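Local structure of 4-hydroxybutyrate CoA-transferase (Porphyromonas gingivalis, 3EH7) at residues A12-S17 with D178-A183; E29-S34 with I120-V125; Q41-A46 with I156-R161; Q162-H167 with Y185-L190. The protein probably transfers coenzyme A between acyl-CoA thioesters and short carboxylic acids such as acetate. One frame throughout, in Å; residues are numbered along the deposited sequence.

Contacts 1, 2 and 3 all reach one parallel six-stranded sheet in the N-terminal part of the chain. Contact 2 joins two inner strands, is largely buried, and relies on backbone bonds, irregular only at their start, with small and branched side chains. Contact 1 adds the short outermost strand 15-16 and is partly exposed, with fewer direct bonds and a water between the two strands. Contact 3, also buried, sets helix 41-49 on strand 154-160 through a carboxylate. Contact 4 packs two loops just beyond strands 154-160 and 179-183 without any direct hydrogen bond. Tyr185 connects it to contact 3, since its hydroxyl bonds to Glu158 and to Gln41 N.

Contact 1 (A12-S17 with D178-A183); sequences ASRIVS and DYIVMA
Arg14 begins the contact by laying its aliphatic stem along the carbonyl of Asp178, with CG 3.8 Å from Asp178 O. A bend at chi3 (-76°) turns the guanidinium so that Ile180 CD1 sits over one face, toward its rim, while NH1 bonds to the carbonyls of Ile174 and Leu177. The long arginine thus suits a border position, greasy along the stem and polar at the end. Its backbone O accepts a bond from Ile180 N (2.9 Å). At Ile15 the short strand 15-16 pairs in parallel with strand 179-183, at the rim of the six-stranded sheet. Ile15 CG1 packs on Ile180 CG2 at 3.9 Å, and CG2 and CD1 reach the selenomethionine Met182. Val16 points to the other face, where CG1 meets Tyr179 CD1 at 4.1 Å. The Val16 N to Ile180 O bond is short, 2.8 Å. Beyond it the strands diverge, and a water donates to Val16 O and accepts from Met182 N (2.7 Å from the water O). Ser17 then leaves the strand, its OG capping helix 18-22 at Glu20 N. Two direct bonds followed by a water-mediated one imply an edge strand attached directly at its start and through water where the chain turns into the helix.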
loop_
_atom_site.group_PDB
_atom_site.type_symbol
_atom_site.label_atom_id
_atom_site.label_comp_id
_atom_site.label_asym_id
_atom_site.label_seq_id
_atom_site.Cartn_x
_atom_site.Cartn_y
_atom_site.Cartn_z
ATOM N N ALA A 12 -12.914 0.206 -45.603
ATOM C CA ALA A 12 -12.312 1.257 -46.426
ATOM C C ALA A 12 -12.817 2.645 -46.060
ATOM O O ALA A 12 -12.070 3.632 -46.129
ATOM C CB ALA A 12 -12.548 0.990 -47.919
ATOM N N SER A 13 -14.079 2.714 -45.648
ATOM C CA SER A 13 -14.732 3.991 -45.371
ATOM C C SER A 13 -14.070 4.769 -44.257
ATOM O O SER A 13 -14.067 5.993 -44.297
ATOM C CB SER A 13 -16.226 3.778 -45.073
ATOM O OG SER A 13 -16.445 2.677 -44.192
ATOM N N ARG A 14 -13.479 4.063 -43.291
ATOM C CA ARG A 14 -12.836 4.692 -42.120
ATOM C C ARG A 14 -11.301 4.709 -42.173
ATOM O O ARG A 14 -10.669 5.208 -41.258
ATOM C CB ARG A 14 -13.263 3.969 -40.841
ATOM C CG ARG A 14 -14.667 4.304 -40.368
ATOM C CD ARG A 14 -15.032 3.465 -39.157
ATOM N NE ARG A 14 -15.345 2.084 -39.544
ATOM C CZ ARG A 14 -15.050 0.998 -38.829
ATOM N NH1 ARG A 14 -14.409 1.110 -37.660
ATOM N NH2 ARG A 14 -15.385 -0.212 -39.298
ATOM N N ILE A 15 -10.729 4.161 -43.245
ATOM C CA ILE A 15 -9.278 4.065 -43.403
ATOM C C ILE A 15 -8.774 5.407 -43.929
ATOM O O ILE A 15 -9.270 5.929 -44.916
ATOM C CB ILE A 15 -8.864 2.859 -44.309
ATOM C CG1 ILE A 15 -9.108 1.547 -43.564
ATOM C CG2 ILE A 15 -7.396 2.936 -44.708
ATOM C CD1 ILE A 15 -8.788 0.303 -44.367
ATOM N N VAL A 16 -7.808 5.990 -43.233
ATOM C CA VAL A 16 -7.292 7.313 -43.607
ATOM C C VAL A 16 -5.792 7.313 -43.381
ATOM O O VAL A 16 -5.248 6.385 -42.798
ATOM C CB VAL A 16 -7.924 8.466 -42.762
ATOM C CG1 VAL A 16 -9.448 8.456 -42.853
ATOM C CG2 VAL A 16 -7.467 8.382 -41.337
ATOM N N SER A 17 -5.132 8.360 -43.850
ATOM C CA SER A 17 -3.718 8.507 -43.597
ATOM C C SER A 17 -3.543 8.928 -42.140
ATOM O O SER A 17 -4.491 9.457 -41.536
ATOM C CB SER A 17 -3.123 9.556 -44.518
ATOM O OG SER A 17 -3.442 10.850 -44.046
ATOM N N ASP A 178 -12.922 4.969 -34.681
ATOM C CA ASP A 178 -13.425 6.110 -35.448
ATOM C C ASP A 178 -12.587 6.319 -36.699
ATOM O O ASP A 178 -13.128 6.584 -37.778
ATOM C CB ASP A 178 -13.435 7.360 -34.590
ATOM C CG ASP A 178 -14.302 7.191 -33.368
ATOM O OD1 ASP A 178 -15.511 7.034 -33.557
ATOM O OD2 ASP A 178 -13.780 7.128 -32.240
ATOM N N TYR A 179 -11.276 6.169 -36.568
ATOM C CA TYR A 179 -10.411 6.137 -37.738
ATOM C C TYR A 179 -9.445 4.994 -37.673
ATOM O O TYR A 179 -9.052 4.559 -36.593
ATOM C CB TYR A 179 -9.646 7.439 -37.891
ATOM C CG TYR A 179 -10.553 8.619 -37.943
ATOM C CD1 TYR A 179 -11.096 9.050 -39.154
ATOM C CD2 TYR A 179 -10.895 9.302 -36.775
ATOM C CE1 TYR A 179 -11.955 10.144 -39.199
ATOM C CE2 TYR A 179 -11.746 10.387 -36.810
ATOM C CZ TYR A 179 -12.270 10.807 -38.012
ATOM O OH TYR A 179 -13.105 11.888 -38.033
ATOM N N ILE A 180 -9.118 4.492 -38.854
ATOM C CA ILE A 180 -8.154 3.412 -39.020
ATOM C C ILE A 180 -6.978 3.909 -39.875
ATOM O O ILE A 180 -7.156 4.418 -40.980
ATOM C CB ILE A 180 -8.779 2.187 -39.689
ATOM C CG1 ILE A 180 -9.835 1.567 -38.775
ATOM C CG2 ILE A 180 -7.708 1.150 -39.999
ATOM C CD1 ILE A 180 -10.809 0.648 -39.541
ATOM N N VAL A 181 -5.779 3.765 -39.339
ATOM C CA VAL A 181 -4.586 4.146 -40.057
ATOM C C VAL A 181 -3.776 2.883 -40.354
ATOM O O VAL A 181 -3.310 2.207 -39.425
ATOM C CB VAL A 181 -3.778 5.135 -39.199
ATOM C CG1 VAL A 181 -2.423 5.405 -39.851
ATOM C CG2 VAL A 181 -4.582 6.423 -38.995
HETATM N N MSE A 182 -3.621 2.540 -41.629
HETATM C CA MSE A 182 -2.875 1.322 -41.960
HETATM C C MSE A 182 -1.358 1.542 -41.826
HETATM O O MSE A 182 -0.846 2.636 -42.077
HETATM C CB MSE A 182 -3.244 0.791 -43.366
HETATM C CG MSE A 182 -4.742 0.391 -43.566
HETATM SE SE MSE A 182 -5.443 -0.787 -42.207
HETATM C CE MSE A 182 -4.185 -2.272 -42.524
ATOM N N ALA A 183 -0.643 0.505 -41.414
ATOM C CA ALA A 183 0.814 0.595 -41.299
ATOM C C ALA A 183 1.522 -0.752 -41.519
ATOM O O ALA A 183 0.902 -1.815 -41.500
ATOM C CB ALA A 183 1.185 1.180 -39.967
HETATM O O HOH W 1 -4.019 4.132 -43.815
#

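Contact 2 (E29-S34 with I120-V125); sequences ERVALS and IDVAIV
Two neighbouring strands of the Rossmann-like parallel sheet, 30-33 and 122-127, meet here in the interior of the fold. The pairing starts irregularly: Arg30 O accepts from both Asp121 N (2.9 Å) and Val122 N, where the loop passes into the strand. Asp121 also reaches back, its OD2 taking an almost straight bond from Arg30 N (2.9 Å) on the anti side of the carboxylate. Aspartate suits this place because its short side chain can satisfy a strand's first N-H. The carboxylate of Glu29 stacks on that of Asp121, their planes only 5° apart. Such like charges should be unfavourable alone, but Lys26 makes a salt bridge to Glu29, His119 bonds to Asp121 OD1, and two waters lie beside the pair. From here the bonding is regular, with Ala32 N to Val122 O at 2.8 Å and Ile124 N to Ala32 O at 2.9 Å. Val31, Leu33, Val122 and Ile124 share one face, where Leu33 CD2 touches Ile124 CB at 3.8 Å and helix 41-49 packs on Leu33 and Ile124. The other face carries Ala32 and Ala123. There Ala32 CB meets Ile120 CD1 at 3.9 Å, and its small methyl admits Ala148 of helix 145-151. Helices thus pack on both faces, as in a three-layer alpha/beta sandwich. At the far end Ser34 N bonds to Ile124 O, while Ser34 OG bonds to Gln126 N and lies 3.1 Å from Val125 CA.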
loop_
_atom_site.group_PDB
_atom_site.type_symbol
_atom_site.label_atom_id
_atom_site.label_comp_id
_atom_site.label_asym_id
_atom_site.label_seq_id
_atom_site.Cartn_x
_atom_site.Cartn_y
_atom_site.Cartn_z
ATOM N N GLU A 29 -6.856 18.857 -25.594
ATOM C CA GLU A 29 -7.322 17.487 -25.345
ATOM C C GLU A 29 -6.196 16.637 -24.760
ATOM O O GLU A 29 -5.015 16.970 -24.897
ATOM C CB GLU A 29 -7.896 16.857 -26.622
ATOM C CG GLU A 29 -9.330 17.361 -26.962
ATOM C CD GLU A 29 -9.925 16.688 -28.176
ATOM O OE1 GLU A 29 -9.155 16.077 -28.964
ATOM O OE2 GLU A 29 -11.169 16.767 -28.365
ATOM N N ARG A 30 -6.557 15.587 -24.040
ATOM C CA ARG A 30 -5.576 14.613 -23.579
ATOM C C ARG A 30 -5.620 13.388 -24.492
ATOM O O ARG A 30 -6.684 12.819 -24.736
ATOM C CB ARG A 30 -5.816 14.197 -22.137
ATOM C CG ARG A 30 -4.665 13.391 -21.590
ATOM C CD ARG A 30 -4.927 12.779 -20.234
ATOM N NE ARG A 30 -4.549 13.653 -19.127
ATOM C CZ ARG A 30 -5.379 14.493 -18.520
ATOM N NH1 ARG A 30 -6.644 14.611 -18.928
ATOM N NH2 ARG A 30 -4.942 15.242 -17.521
ATOM N N VAL A 31 -4.454 12.995 -24.990
ATOM C CA VAL A 31 -4.336 11.912 -25.962
ATOM C C VAL A 31 -3.538 10.816 -25.304
ATOM O O VAL A 31 -2.438 11.079 -24.839
ATOM C CB VAL A 31 -3.571 12.386 -27.211
ATOM C CG1 VAL A 31 -3.489 11.277 -28.245
ATOM C CG2 VAL A 31 -4.214 13.624 -27.785
ATOM N N ALA A 32 -4.107 9.611 -25.229
ATOM C CA ALA A 32 -3.412 8.446 -24.691
ATOM C C ALA A 32 -2.868 7.639 -25.868
ATOM O O ALA A 32 -3.518 7.548 -26.908
ATOM C CB ALA A 32 -4.354 7.606 -23.866
ATOM N N LEU A 33 -1.667 7.096 -25.719
ATOM C CA LEU A 33 -1.022 6.306 -26.772
ATOM C C LEU A 33 -0.791 4.944 -26.239
ATOM O O LEU A 33 -0.547 4.812 -25.058
ATOM C CB LEU A 33 0.348 6.878 -27.140
ATOM C CG LEU A 33 0.437 8.300 -27.697
ATOM C CD1 LEU A 33 1.883 8.609 -28.006
ATOM C CD2 LEU A 33 -0.413 8.446 -28.927
ATOM N N SER A 34 -0.823 3.938 -27.110
ATOM C CA SER A 34 -0.367 2.605 -26.714
ATOM C C SER A 34 0.989 2.677 -26.032
ATOM O O SER A 34 1.879 3.417 -26.459
ATOM C CB SER A 34 -0.265 1.641 -27.908
ATOM O OG SER A 34 -1.509 1.258 -28.427
ATOM N N ILE A 120 -9.608 10.974 -20.904
ATOM C CA ILE A 120 -8.875 10.804 -22.139
ATOM C C ILE A 120 -9.803 11.157 -23.299
ATOM O O ILE A 120 -10.826 10.500 -23.513
ATOM C CB ILE A 120 -8.370 9.364 -22.273
ATOM C CG1 ILE A 120 -7.194 9.156 -21.326
ATOM C CG2 ILE A 120 -7.982 9.067 -23.718
ATOM C CD1 ILE A 120 -6.970 7.735 -21.001
ATOM N N ASP A 121 -9.443 12.179 -24.061
ATOM C CA ASP A 121 -10.278 12.577 -25.149
ATOM C C ASP A 121 -10.039 11.707 -26.384
ATOM O O ASP A 121 -10.970 11.462 -27.157
ATOM C CB ASP A 121 -10.012 14.036 -25.488
ATOM C CG ASP A 121 -10.332 14.979 -24.327
ATOM O OD1 ASP A 121 -11.507 15.358 -24.177
ATOM O OD2 ASP A 121 -9.409 15.335 -23.575
ATOM N N VAL A 122 -8.790 11.282 -26.579
ATOM C CA VAL A 122 -8.369 10.560 -27.768
ATOM C C VAL A 122 -7.447 9.409 -27.367
ATOM O O VAL A 122 -6.541 9.595 -26.554
ATOM C CB VAL A 122 -7.650 11.482 -28.741
ATOM C CG1 VAL A 122 -7.215 10.721 -29.993
ATOM C CG2 VAL A 122 -8.557 12.615 -29.134
ATOM N N ALA A 123 -7.719 8.217 -27.896
ATOM C CA ALA A 123 -6.853 7.055 -27.716
ATOM C C ALA A 123 -6.300 6.722 -29.087
ATOM O O ALA A 123 -7.068 6.491 -30.032
ATOM C CB ALA A 123 -7.635 5.856 -27.164
ATOM N N ILE A 124 -4.978 6.736 -29.220
ATOM C CA ILE A 124 -4.347 6.256 -30.443
ATOM C C ILE A 124 -3.692 4.933 -30.060
ATOM O O ILE A 124 -2.674 4.918 -29.358
ATOM C CB ILE A 124 -3.332 7.235 -31.038
ATOM C CG1 ILE A 124 -3.893 8.645 -31.112
ATOM C CG2 ILE A 124 -2.990 6.829 -32.461
ATOM C CD1 ILE A 124 -2.930 9.657 -31.746
ATOM N N VAL A 125 -4.298 3.831 -30.502
ATOM C CA VAL A 125 -3.781 2.529 -30.174
ATOM C C VAL A 125 -3.292 1.768 -31.408
ATOM O O VAL A 125 -3.959 1.749 -32.440
ATOM C CB VAL A 125 -4.799 1.703 -29.338
ATOM C CG1 VAL A 125 -4.964 2.363 -27.965
ATOM C CG2 VAL A 125 -6.141 1.517 -30.066
HETATM O O HOH W 2 -12.318 13.748 -28.621
HETATM O O HOH W 3 -13.197 14.836 -26.623
#

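Contact 3 (Q41-A46 with I156-R161); sequences QSCVDA and IGEINR
Glu158 spreads its carboxylate across the first turn of helix 41-49, whose leading N-H groups bond to this side chain from a sheet strand. In this Rossmann-like domain the glutamate stands on strand 154-160 and reaches up to the helix that covers the sheet. Its chain is extended, with CG anti to the backbone N (chi1 -175°), which carries the carboxylate the full length to the helix end. Both oxygens are used on their syn sides: OE2 takes Ser42 N at 3.1 Å and OE1 takes Cys43 N at 2.9 Å. The two donors lie somewhat out of the carboxylate plane. These successive N-H groups, not engaged within the helix, suit an acceptor with two oxygens, and the partly positive helix end would probably favour its negative form. Tyr185 OH completes the grip, bonding to Glu158 OE2 and to Gln41 N, so that the tyrosine also holds the carboxylate in place. Ser42 CB packs beside Glu158 OE1. The compact Cys43 turns inward to the sheet, among Val181, Ile124 and Ile156. Its SG lies 4.0 Å from Ile156 CG2 and 3.1 Å from Glu158 OE1.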
loop_
_atom_site.group_PDB
_atom_site.type_symbol
_atom_site.label_atom_id
_atom_site.label_comp_id
_atom_site.label_asym_id
_atom_site.label_seq_id
_atom_site.Cartn_x
_atom_site.Cartn_y
_atom_site.Cartn_z
ATOM N N GLN A 41 3.715 4.365 -34.130
ATOM C CA GLN A 41 4.753 5.190 -34.738
ATOM C C GLN A 41 4.280 6.109 -35.862
ATOM O O GLN A 41 4.751 7.247 -35.930
ATOM C CB GLN A 41 5.923 4.322 -35.228
ATOM C CG GLN A 41 6.618 3.588 -34.112
ATOM C CD GLN A 41 7.616 2.572 -34.610
ATOM O OE1 GLN A 41 8.273 2.782 -35.647
ATOM N NE2 GLN A 41 7.732 1.448 -33.883
ATOM N N SER A 42 3.384 5.647 -36.742
ATOM C CA SER A 42 2.902 6.503 -37.853
ATOM C C SER A 42 2.117 7.715 -37.370
ATOM O O SER A 42 2.298 8.835 -37.876
ATOM C CB SER A 42 2.020 5.739 -38.837
ATOM O OG SER A 42 2.711 4.626 -39.330
ATOM N N CYS A 43 1.250 7.508 -36.390
ATOM C CA CYS A 43 0.460 8.623 -35.863
ATOM C C CYS A 43 1.323 9.574 -35.063
ATOM O O CYS A 43 1.109 10.775 -35.112
ATOM C CB CYS A 43 -0.722 8.143 -35.038
ATOM S SG CYS A 43 -2.003 7.369 -36.067
ATOM N N VAL A 44 2.307 9.047 -34.339
ATOM C CA VAL A 44 3.212 9.910 -33.595
ATOM C C VAL A 44 3.978 10.803 -34.557
ATOM O O VAL A 44 4.117 11.996 -34.305
ATOM C CB VAL A 44 4.191 9.131 -32.689
ATOM C CG1 VAL A 44 5.368 10.037 -32.269
ATOM C CG2 VAL A 44 3.485 8.639 -31.458
ATOM N N ASP A 45 4.451 10.246 -35.670
ATOM C CA ASP A 45 5.147 11.058 -36.674
ATOM C C ASP A 45 4.253 12.158 -37.213
ATOM O O ASP A 45 4.687 13.295 -37.372
ATOM C CB ASP A 45 5.613 10.218 -37.857
ATOM C CG ASP A 45 6.795 9.347 -37.532
ATOM O OD1 ASP A 45 7.294 9.404 -36.393
ATOM O OD2 ASP A 45 7.233 8.591 -38.425
ATOM N N ALA A 46 3.007 11.811 -37.518
ATOM C CA ALA A 46 2.027 12.795 -37.964
ATOM C C ALA A 46 1.774 13.861 -36.889
ATOM O O ALA A 46 1.659 15.038 -37.203
ATOM C CB ALA A 46 0.718 12.108 -38.371
ATOM N N ILE A 156 -8.494 6.230 -32.486
ATOM C CA ILE A 156 -7.729 5.979 -33.707
ATOM C C ILE A 156 -6.989 4.661 -33.518
ATOM O O ILE A 156 -6.211 4.509 -32.552
ATOM C CB ILE A 156 -6.687 7.076 -33.983
ATOM C CG1 ILE A 156 -7.375 8.427 -34.091
ATOM C CG2 ILE A 156 -5.878 6.746 -35.235
ATOM C CD1 ILE A 156 -6.423 9.604 -33.927
ATOM N N GLY A 157 -7.257 3.716 -34.412
ATOM C CA GLY A 157 -6.592 2.429 -34.407
ATOM C C GLY A 157 -5.549 2.389 -35.501
ATOM O O GLY A 157 -5.875 2.538 -36.676
ATOM N N GLU A 158 -4.295 2.173 -35.114
ATOM C CA GLU A 158 -3.205 2.056 -36.082
ATOM C C GLU A 158 -2.958 0.579 -36.325
ATOM O O GLU A 158 -2.332 -0.085 -35.494
ATOM C CB GLU A 158 -1.935 2.738 -35.557
ATOM C CG GLU A 158 -0.787 2.755 -36.550
ATOM C CD GLU A 158 0.310 3.746 -36.188
ATOM O OE1 GLU A 158 0.005 4.944 -36.022
ATOM O OE2 GLU A 158 1.478 3.324 -36.073
ATOM N N ILE A 159 -3.465 0.059 -37.438
ATOM C CA ILE A 159 -3.369 -1.371 -37.717
ATOM C C ILE A 159 -2.067 -1.691 -38.460
ATOM O O ILE A 159 -1.889 -1.387 -39.639
ATOM C CB ILE A 159 -4.597 -1.906 -38.495
ATOM C CG1 ILE A 159 -5.873 -1.617 -37.709
ATOM C CG2 ILE A 159 -4.468 -3.391 -38.731
ATOM C CD1 ILE A 159 -7.120 -2.360 -38.245
ATOM N N ASN A 160 -1.151 -2.311 -37.734
ATOM C CA ASN A 160 0.166 -2.612 -38.264
ATOM C C ASN A 160 0.258 -4.101 -38.635
ATOM O O ASN A 160 -0.029 -4.998 -37.820
ATOM C CB ASN A 160 1.208 -2.202 -37.217
ATOM C CG ASN A 160 2.651 -2.438 -37.653
ATOM O OD1 ASN A 160 2.957 -2.860 -38.781
ATOM N ND2 ASN A 160 3.561 -2.169 -36.720
ATOM N N ARG A 161 0.666 -4.359 -39.863
ATOM C CA ARG A 161 0.795 -5.746 -40.324
ATOM C C ARG A 161 1.782 -6.503 -39.445
ATOM O O ARG A 161 1.713 -7.725 -39.351
ATOM C CB ARG A 161 1.279 -5.849 -41.771
ATOM C CG ARG A 161 0.615 -4.952 -42.812
ATOM C CD ARG A 161 -0.853 -4.887 -42.707
ATOM N NE ARG A 161 -1.479 -4.440 -43.950
ATOM C CZ ARG A 161 -1.395 -3.218 -44.469
ATOM N NH1 ARG A 161 -2.000 -2.962 -45.620
ATOM N NH2 ARG A 161 -0.720 -2.246 -43.857
#

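Contact 4 (Q162-H167 with Y185-L190); sequences QMPYVH and YPIYSL
Tyr185 meets Gln162 through its backbone; its CB is directed away from the 162-167 segment, and its ring packs against Ser42. Tyr185 O lies 3.3 Å from Gln162 CB. The glutamine amide lies face to face with the Tyr185-Pro186 peptide, the two planes about 9° apart, with Gln162 CD 3.6 Å from Tyr185 C. An extended chain (chi2 -167°) carries the amide along to that peptide, and NE2 is held by Asp184 OD1, which fixes its rotation. Glutamine suits the place because it offers a flat surface to the peptide and a polar end for the neighbouring aspartate. Tyr185 O is itself bonded by Asn160 ND2, while Asn160 OD1 takes Gln162 N, so this one side chain ties the starts of both loops. Pro186 continues the same contact, with Gln162 OE1 3.5 Å from Pro186 CA. Its ring, without an N-H, needs no partner of its own here. Ile187 turns toward the other segment and is buried. Its CD1 lies 4.3 Å from the selenium of Met163 and equally far from Pro164 CD, while CG2 comes near Gln162 O. Apolar, branched isoleucine fits between these greasy groups, and helix 278-284 adds Tyr281 against Ile187 and Ile284 against Pro164. Flat packing of amide on peptide and apolar contacts therefore replace direct hydrogen bonds, in two loops that follow adjacent parallel strands, 154-160 and 179-183, at the C-terminal end of a Rossmann-like sheet, the end at which such folds commonly place their binding sites.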
loop_
_atom_site.group_PDB
_atom_site.type_symbol
_atom_site.label_atom_id
_atom_site.label_comp_id
_atom_site.label_asym_id
_atom_site.label_seq_id
_atom_site.Cartn_x
_atom_site.Cartn_y
_atom_site.Cartn_z
ATOM N N GLN A 162 2.694 -5.774 -38.807
ATOM C CA GLN A 162 3.733 -6.399 -38.002
ATOM C C GLN A 162 3.434 -6.422 -36.510
ATOM O O GLN A 162 4.231 -6.962 -35.751
ATOM C CB GLN A 162 5.087 -5.743 -38.296
ATOM C CG GLN A 162 5.489 -5.900 -39.749
ATOM C CD GLN A 162 6.931 -5.562 -40.013
ATOM O OE1 GLN A 162 7.808 -5.945 -39.238
ATOM N NE2 GLN A 162 7.195 -4.842 -41.119
HETATM N N MSE A 163 2.303 -5.857 -36.082
HETATM C CA MSE A 163 1.890 -5.996 -34.690
HETATM C C MSE A 163 1.321 -7.399 -34.488
HETATM O O MSE A 163 0.364 -7.800 -35.176
HETATM C CB MSE A 163 0.841 -4.977 -34.306
HETATM C CG MSE A 163 0.346 -5.169 -32.877
HETATM SE SE MSE A 163 1.691 -4.679 -31.569
HETATM C CE MSE A 163 0.762 -3.155 -30.838
ATOM N N PRO A 164 1.911 -8.163 -33.560
ATOM C CA PRO A 164 1.462 -9.539 -33.430
ATOM C C PRO A 164 0.058 -9.639 -32.846
ATOM O O PRO A 164 -0.407 -8.710 -32.196
ATOM C CB PRO A 164 2.492 -10.168 -32.480
ATOM C CG PRO A 164 3.105 -9.039 -31.781
ATOM C CD PRO A 164 3.081 -7.879 -32.718
ATOM N N TYR A 165 -0.608 -10.753 -33.126
ATOM C CA TYR A 165 -1.929 -11.034 -32.562
ATOM C C TYR A 165 -1.676 -11.742 -31.261
ATOM O O TYR A 165 -1.117 -12.835 -31.253
ATOM C CB TYR A 165 -2.757 -11.911 -33.504
ATOM C CG TYR A 165 -4.157 -12.233 -32.986
ATOM C CD1 TYR A 165 -4.366 -13.328 -32.140
ATOM C CD2 TYR A 165 -5.253 -11.450 -33.333
ATOM C CE1 TYR A 165 -5.610 -13.634 -31.664
ATOM C CE2 TYR A 165 -6.529 -11.766 -32.868
ATOM C CZ TYR A 165 -6.684 -12.860 -32.025
ATOM O OH TYR A 165 -7.915 -13.208 -31.529
ATOM N N VAL A 166 -2.005 -11.092 -30.155
ATOM C CA VAL A 166 -1.710 -11.645 -28.828
ATOM C C VAL A 166 -2.996 -11.989 -28.088
ATOM O O VAL A 166 -3.946 -11.179 -28.010
ATOM C CB VAL A 166 -0.832 -10.681 -27.989
ATOM C CG1 VAL A 166 -0.544 -11.240 -26.570
ATOM C CG2 VAL A 166 0.486 -10.397 -28.746
ATOM N N HIS A 167 -2.979 -13.180 -27.514
ATOM C CA HIS A 167 -4.103 -13.733 -26.801
ATOM C C HIS A 167 -4.363 -13.094 -25.453
ATOM O O HIS A 167 -3.596 -12.235 -24.997
ATOM C CB HIS A 167 -3.900 -15.240 -26.647
ATOM C CG HIS A 167 -4.047 -15.981 -27.935
ATOM N ND1 HIS A 167 -5.270 -16.302 -28.465
ATOM C CD2 HIS A 167 -3.123 -16.417 -28.827
ATOM C CE1 HIS A 167 -5.098 -16.923 -29.620
ATOM N NE2 HIS A 167 -3.804 -17.016 -29.856
ATOM N N TYR A 185 5.433 -1.825 -40.212
ATOM C CA TYR A 185 6.750 -1.434 -39.742
ATOM C C TYR A 185 7.071 -2.257 -38.524
ATOM O O TYR A 185 6.164 -2.665 -37.814
ATOM C CB TYR A 185 6.831 0.076 -39.429
ATOM C CG TYR A 185 5.892 0.556 -38.341
ATOM C CD1 TYR A 185 6.113 0.227 -36.998
ATOM C CD2 TYR A 185 4.781 1.330 -38.646
ATOM C CE1 TYR A 185 5.254 0.646 -35.997
ATOM C CE2 TYR A 185 3.899 1.747 -37.650
ATOM C CZ TYR A 185 4.136 1.400 -36.323
ATOM O OH TYR A 185 3.288 1.815 -35.304
ATOM N N PRO A 186 8.362 -2.521 -38.296
ATOM C CA PRO A 186 8.716 -3.283 -37.127
ATOM C C PRO A 186 8.425 -2.475 -35.865
ATOM O O PRO A 186 8.741 -1.290 -35.792
ATOM C CB PRO A 186 10.219 -3.537 -37.309
ATOM C CG PRO A 186 10.677 -2.458 -38.235
ATOM C CD PRO A 186 9.526 -2.281 -39.174
ATOM N N ILE A 187 7.805 -3.095 -34.877
ATOM C CA ILE A 187 7.512 -2.364 -33.646
ATOM C C ILE A 187 8.835 -2.131 -32.898
ATOM O O ILE A 187 9.846 -2.718 -33.266
ATOM C CB ILE A 187 6.447 -3.075 -32.796
ATOM C CG1 ILE A 187 6.964 -4.383 -32.208
ATOM C CG2 ILE A 187 5.173 -3.346 -33.645
ATOM C CD1 ILE A 187 5.922 -5.050 -31.267
ATOM N N TYR A 188 8.846 -1.269 -31.883
ATOM C CA TYR A 188 10.099 -0.985 -31.152
ATOM C C TYR A 188 10.606 -2.263 -30.511
ATOM O O TYR A 188 9.823 -3.008 -29.925
ATOM C CB TYR A 188 9.929 0.111 -30.087
ATOM C CG TYR A 188 9.735 1.491 -30.673
ATOM C CD1 TYR A 188 10.651 2.023 -31.570
ATOM C CD2 TYR A 188 8.634 2.266 -30.335
ATOM C CE1 TYR A 188 10.479 3.296 -32.124
ATOM C CE2 TYR A 188 8.451 3.546 -30.886
ATOM C CZ TYR A 188 9.374 4.051 -31.773
ATOM O OH TYR A 188 9.196 5.307 -32.319
ATOM N N SER A 189 11.903 -2.533 -30.678
ATOM C CA SER A 189 12.541 -3.661 -30.044
ATOM C C SER A 189 13.669 -3.241 -29.111
ATOM O O SER A 189 14.168 -2.127 -29.162
ATOM C CB SER A 189 13.063 -4.644 -31.078
ATOM O OG SER A 189 14.016 -4.032 -31.899
ATOM N N LEU A 190 14.056 -4.169 -28.262
ATOM C CA LEU A 190 15.128 -3.980 -27.312
ATOM C C LEU A 190 16.177 -5.017 -27.583
ATOM O O LEU A 190 15.851 -6.206 -27.760
ATOM C CB LEU A 190 14.641 -4.275 -25.910
ATOM C CG LEU A 190 13.757 -3.325 -25.151
ATOM C CD1 LEU A 190 13.382 -4.050 -23.878
ATOM C CD2 LEU A 190 14.481 -2.029 -24.856
#